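Side-chain contact in penicillin binding protein 2X (PDB 5U47), which probably acts as a transpeptidase that cross-links peptidoglycan strands during septal cell wall synthesis, and is a likely target of beta-lactams: residues 366-371 with 401-406. The protein carries 1 engineered substitution. Residues are numbered along the deposited sequence; the frame is centred on the assembly and turned at random.
Sequences MGDKVW and VNIAQS
The indole of W371 reaches across to S406 and I403 and is held there by its ring N-H. NE1 donates a hydrogen bond to OG of S406 at 2.7 Å. The bond is moderately bent, 150° at the hydrogen, and OG lies slightly out of the indole plane. OG of S406 in turn donates to the carbonyl O of I403, three residues back. The serine hydroxyl thus accepts from the indole and donates to the helix backbone. With chi1 at 69°, OG is turned back toward its own helix, within reach of the I403 carbonyl and facing the indole N-H. The I403 carbonyl O also lies at the indole edge, in the ring plane, 3.3 Å from W371 CD1.

I403 adds the apolar part. Its CG2 methyl touches W371 CD1 at 3.7 Å. I403 CG2 also lies 3.9 Å from D368 OD1. The one methyl thus touches both D368 and W371, a turn apart on helix 368-377. W371 CG is anti to the backbone N (chi1 175°), which swings the indole out toward the other segment. The rotation about CB-CG then turns its NE1-CD1 edge to S406 and I403.

The contact lies within the transpeptidase domain and joins the start of helix 368-377 to helix 400-405. E363 of helix 356-366 packs against both W371 and I403, and A304 of helix 297-308 also touches the indole.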
loop_
_atom_site.group_PDB
_atom_site.type_symbol
_atom_site.label_atom_id
_atom_site.label_comp_id
_atom_site.label_asym_id
_atom_site.label_seq_id
_atom_site.Cartn_x
_atom_site.Cartn_y
_atom_site.Cartn_z
ATOM N N MET A 366 -16.242 29.644 -8.921
ATOM C CA MET A 366 -16.643 29.162 -7.607
ATOM C C MET A 366 -15.887 29.984 -6.561
ATOM O O MET A 366 -16.402 30.231 -5.481
ATOM C CB MET A 366 -16.448 27.639 -7.461
ATOM C CG MET A 366 -15.037 27.126 -7.347
ATOM S SD MET A 366 -15.038 25.307 -7.199
ATOM C CE MET A 366 -15.265 24.817 -8.908
ATOM N N GLY A 367 -14.680 30.433 -6.915
ATOM C CA GLY A 367 -13.850 31.252 -6.020
ATOM C C GLY A 367 -12.825 30.438 -5.254
ATOM O O GLY A 367 -13.018 29.229 -5.016
ATOM N N ASP A 368 -11.735 31.105 -4.867
ATOM C CA ASP A 368 -10.630 30.475 -4.129
ATOM C C ASP A 368 -11.044 29.796 -2.838
ATOM O O ASP A 368 -10.638 28.677 -2.576
ATOM C CB ASP A 368 -9.534 31.500 -3.793
ATOM C CG ASP A 368 -8.657 31.857 -4.994
ATOM O OD1 ASP A 368 -8.941 31.413 -6.133
ATOM O OD2 ASP A 368 -7.663 32.585 -4.785
ATOM N N LYS A 369 -11.836 30.486 -2.030
ATOM C CA LYS A 369 -12.277 29.948 -0.739
ATOM C C LYS A 369 -13.024 28.617 -0.901
ATOM O O LYS A 369 -12.729 27.627 -0.191
ATOM C CB LYS A 369 -13.157 30.981 -0.034
ATOM C CG LYS A 369 -13.868 30.516 1.216
ATOM C CD LYS A 369 -14.754 31.637 1.735
ATOM C CE LYS A 369 -15.739 31.155 2.785
ATOM N NZ LYS A 369 -15.070 30.442 3.900
ATOM N N VAL A 370 -13.981 28.602 -1.830
ATOM C CA VAL A 370 -14.778 27.407 -2.110
ATOM C C VAL A 370 -13.894 26.269 -2.647
ATOM O O VAL A 370 -13.908 25.160 -2.105
ATOM C CB VAL A 370 -15.938 27.724 -3.087
ATOM C CG1 VAL A 370 -16.614 26.441 -3.567
ATOM C CG2 VAL A 370 -16.969 28.642 -2.415
ATOM N N TRP A 371 -13.118 26.542 -3.692
ATOM C CA TRP A 371 -12.229 25.519 -4.249
ATOM C C TRP A 371 -11.266 24.964 -3.191
ATOM O O TRP A 371 -11.085 23.739 -3.086
ATOM C CB TRP A 371 -11.468 26.046 -5.474
ATOM C CG TRP A 371 -10.436 25.082 -6.052
ATOM C CD1 TRP A 371 -9.123 25.352 -6.317
ATOM C CD2 TRP A 371 -10.631 23.695 -6.388
ATOM N NE1 TRP A 371 -8.490 24.221 -6.810
ATOM C CE2 TRP A 371 -9.396 23.196 -6.862
ATOM C CE3 TRP A 371 -11.731 22.826 -6.331
ATOM C CZ2 TRP A 371 -9.234 21.872 -7.280
ATOM C CZ3 TRP A 371 -11.568 21.514 -6.734
ATOM C CH2 TRP A 371 -10.331 21.048 -7.210
ATOM N N VAL A 401 -2.190 32.241 -6.329
ATOM C CA VAL A 401 -1.703 31.707 -7.600
ATOM C C VAL A 401 -1.720 30.170 -7.599
ATOM O O VAL A 401 -2.194 29.568 -8.567
ATOM C CB VAL A 401 -0.289 32.229 -7.942
ATOM C CG1 VAL A 401 0.177 31.650 -9.280
ATOM C CG2 VAL A 401 -0.283 33.748 -7.974
ATOM N N ASN A 402 -1.218 29.539 -6.530
ATOM C CA ASN A 402 -1.241 28.077 -6.424
ATOM C C ASN A 402 -2.673 27.533 -6.398
ATOM O O ASN A 402 -2.929 26.493 -6.973
ATOM C CB ASN A 402 -0.551 27.555 -5.163
ATOM C CG ASN A 402 0.931 27.813 -5.150
ATOM O OD1 ASN A 402 1.359 28.930 -5.011
ATOM N ND2 ASN A 402 1.722 26.745 -5.216
ATOM N N ILE A 403 -3.588 28.217 -5.707
ATOM C CA ILE A 403 -4.986 27.761 -5.634
ATOM C C ILE A 403 -5.600 27.701 -7.045
ATOM O O ILE A 403 -6.294 26.737 -7.373
ATOM C CB ILE A 403 -5.837 28.623 -4.687
ATOM C CG1 ILE A 403 -5.352 28.458 -3.243
ATOM C CG2 ILE A 403 -7.305 28.200 -4.748
ATOM C CD1 ILE A 403 -6.028 29.402 -2.265
ATOM N N ALA A 404 -5.317 28.700 -7.883
ATOM C CA ALA A 404 -5.809 28.686 -9.270
ATOM C C ALA A 404 -5.151 27.550 -10.067
ATOM O O ALA A 404 -5.815 26.812 -10.784
ATOM C CB ALA A 404 -5.547 30.019 -9.953
ATOM N N GLN A 405 -3.839 27.432 -9.950
ATOM C CA GLN A 405 -3.095 26.394 -10.666
ATOM C C GLN A 405 -3.527 24.997 -10.258
ATOM O O GLN A 405 -3.516 24.091 -11.079
ATOM C CB GLN A 405 -1.595 26.540 -10.416
ATOM C CG GLN A 405 -0.958 27.756 -11.088
ATOM C CD GLN A 405 0.468 28.002 -10.622
ATOM O OE1 GLN A 405 0.828 27.710 -9.466
ATOM N NE2 GLN A 405 1.277 28.563 -11.497
ATOM N N SER A 406 -3.884 24.828 -8.982
ATOM C CA SER A 406 -4.313 23.528 -8.470
ATOM C C SER A 406 -5.535 22.988 -9.217
ATOM O O SER A 406 -5.762 21.767 -9.205
ATOM C CB SER A 406 -4.601 23.576 -6.953
ATOM O OG SER A 406 -5.757 24.348 -6.671
#